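Local coordinates for DisA protein (Sorangium cellulosum, PDB 6CCA), which is a polyketide assembly-line carbon methyltransferase that probably uses S-adenosylmethionine to install the gem-dimethyl group during disorazol biosynthesis, at residues 52-57 with 148-153. Residues are numbered along the deposited sequence; the frame is centred on the assembly and turned at random.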
loop_
_atom_site.group_PDB
_atom_site.type_symbol
_atom_site.label_atom_id
_atom_site.label_comp_id
_atom_site.label_asym_id
_atom_site.label_seq_id
_atom_site.Cartn_x
_atom_site.Cartn_y
_atom_site.Cartn_z
ATOM N N LEU A 52 -5.138 -11.233 -14.532
ATOM C CA LEU A 52 -6.542 -10.931 -14.634
ATOM C C LEU A 52 -7.422 -12.119 -14.331
ATOM O O LEU A 52 -8.611 -11.901 -14.081
ATOM C CB LEU A 52 -6.943 -10.335 -16.026
ATOM C CG LEU A 52 -6.478 -8.878 -16.182
ATOM C CD1 LEU A 52 -6.565 -8.360 -17.634
ATOM C CD2 LEU A 52 -7.276 -7.986 -15.273
ATOM N N THR A 53 -6.847 -13.314 -14.369
ATOM C CA THR A 53 -7.641 -14.526 -13.977
ATOM C C THR A 53 -8.115 -14.425 -12.545
ATOM O O THR A 53 -9.093 -15.060 -12.138
ATOM C CB THR A 53 -6.983 -15.868 -14.166
ATOM O OG1 THR A 53 -5.827 -16.065 -13.344
ATOM C CG2 THR A 53 -6.615 -16.076 -15.637
ATOM N N HIS A 54 -7.422 -13.603 -11.774
ATOM C CA HIS A 54 -7.827 -13.424 -10.367
ATOM C C HIS A 54 -8.916 -12.371 -10.105
ATOM O O HIS A 54 -9.388 -12.289 -9.000
ATOM C CB HIS A 54 -6.557 -13.109 -9.560
ATOM C CG HIS A 54 -5.559 -14.182 -9.678
ATOM N ND1 HIS A 54 -5.794 -15.443 -9.218
ATOM C CD2 HIS A 54 -4.326 -14.211 -10.246
ATOM C CE1 HIS A 54 -4.750 -16.211 -9.471
ATOM N NE2 HIS A 54 -3.849 -15.488 -10.096
ATOM N N GLN A 55 -9.398 -11.644 -11.096
ATOM C CA GLN A 55 -10.388 -10.656 -10.873
ATOM C C GLN A 55 -11.738 -11.129 -10.350
ATOM O O GLN A 55 -12.260 -10.501 -9.501
ATOM C CB GLN A 55 -10.526 -9.756 -12.070
ATOM C CG GLN A 55 -11.489 -8.633 -11.922
ATOM C CD GLN A 55 -11.023 -7.504 -12.752
ATOM O OE1 GLN A 55 -11.335 -7.460 -13.964
ATOM N NE2 GLN A 55 -10.149 -6.654 -12.170
ATOM N N PRO A 56 -12.260 -12.301 -10.781
ATOM C CA PRO A 56 -13.545 -12.764 -10.220
ATOM C C PRO A 56 -13.433 -13.019 -8.717
ATOM O O PRO A 56 -14.358 -12.651 -7.936
ATOM C CB PRO A 56 -13.808 -14.071 -10.995
ATOM C CG PRO A 56 -13.153 -13.801 -12.359
ATOM C CD PRO A 56 -11.869 -13.076 -11.972
ATOM N N ALA A 57 -12.272 -13.517 -8.290
ATOM C CA ALA A 57 -12.088 -13.789 -6.854
ATOM C C ALA A 57 -12.018 -12.482 -6.041
ATOM O O ALA A 57 -12.644 -12.376 -4.992
ATOM C CB ALA A 57 -10.893 -14.685 -6.608
ATOM N N LEU A 148 -10.193 -20.297 -2.319
ATOM C CA LEU A 148 -9.552 -19.670 -3.474
ATOM C C LEU A 148 -8.189 -19.128 -3.085
ATOM O O LEU A 148 -8.052 -18.111 -2.383
ATOM C CB LEU A 148 -10.493 -18.636 -4.073
ATOM C CG LEU A 148 -11.736 -19.212 -4.733
ATOM C CD1 LEU A 148 -12.802 -18.122 -4.777
ATOM C CD2 LEU A 148 -11.406 -19.693 -6.131
ATOM N N PRO A 149 -7.119 -19.790 -3.532
ATOM C CA PRO A 149 -5.824 -19.335 -3.030
ATOM C C PRO A 149 -5.438 -17.884 -3.198
ATOM O O PRO A 149 -4.793 -17.311 -2.342
ATOM C CB PRO A 149 -4.806 -20.297 -3.715
ATOM C CG PRO A 149 -5.626 -21.557 -3.911
ATOM C CD PRO A 149 -6.990 -21.034 -4.322
ATOM N N ALA A 150 -5.844 -17.264 -4.300
ATOM C CA ALA A 150 -5.398 -15.912 -4.561
ATOM C C ALA A 150 -5.954 -14.942 -3.534
ATOM O O ALA A 150 -5.359 -13.891 -3.277
ATOM C CB ALA A 150 -5.813 -15.508 -5.958
ATOM N N ILE A 151 -7.136 -15.266 -2.980
ATOM C CA ILE A 151 -7.733 -14.385 -2.000
ATOM C C ILE A 151 -7.643 -14.925 -0.567
ATOM O O ILE A 151 -8.053 -14.228 0.394
ATOM C CB ILE A 151 -9.173 -13.981 -2.353
ATOM C CG1 ILE A 151 -10.154 -15.164 -2.423
ATOM C CG2 ILE A 151 -9.155 -13.049 -3.584
ATOM C CD1 ILE A 151 -11.596 -14.786 -2.567
ATOM N N ALA A 152 -7.260 -16.186 -0.440
ATOM C CA ALA A 152 -7.339 -16.837 0.893
ATOM C C ALA A 152 -6.689 -16.019 2.041
ATOM O O ALA A 152 -7.275 -15.900 3.132
ATOM C CB ALA A 152 -6.777 -18.264 0.822
ATOM N N PRO A 153 -5.469 -15.457 1.851
ATOM C CA PRO A 153 -4.889 -14.726 2.994
ATOM C C PRO A 153 -5.610 -13.438 3.339
ATOM O O PRO A 153 -5.614 -13.035 4.497
ATOM C CB PRO A 153 -3.466 -14.418 2.548
ATOM C CG PRO A 153 -3.511 -14.574 1.055
ATOM C CD PRO A 153 -4.492 -15.626 0.762
#
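Ala57 and His54 meet Ile151, Ala150 and Leu148 where the turn and first residues of helix 55-75 pack on the loop that leads into helix 152-163. Both belong to the helical part N-terminal to the sheet of the Rossmann-like methyltransferase fold. Helix 55-75 is entered through a type I beta turn from Leu52 to Gln55. No hydrogen bond crosses the contact, which is small (206 Å² buried) and lies near the surface.

The apolar part centres on Ala57. Its CB lies 3.9 Å from Ile151 CG2 and 4.1 Å from Ile151 CD1, so both branches of the isoleucine reach this one methyl. With CG1 between the backbone N and the carbonyl carbon (chi1 62°) and CG2 anti to that carbon, CG2 and the CD1 at the end of CG1 both meet Ala57. Leu148 adds a looser touch, with CD1 4.3 Å from Ala57 CB. Ile151 is buried, whereas Leu148 is exposed.

The second part is a methyl against an imidazole. Ala150 CB approaches the His54 ring obliquely, close to the ND1-CE1 bond. It is 3.3 Å from ND1 and 3.7 Å from CE1. Thr53 OG1 lies above one face of the same ring, over its centre, and is itself hydrogen-bonded to Glu50 O.

Leu52 and Gln55 touch Trp399. On the other segment, Pro153 packs on Pro190 and Leu191 of helix 189-192. The contact therefore joins the start of helix 55-75 to the loop before helix 152-163, by packing alone. Beside the Ala57 methyl, Ile151 CD1 also rests 3.6 Å from the backbone O of Ala57.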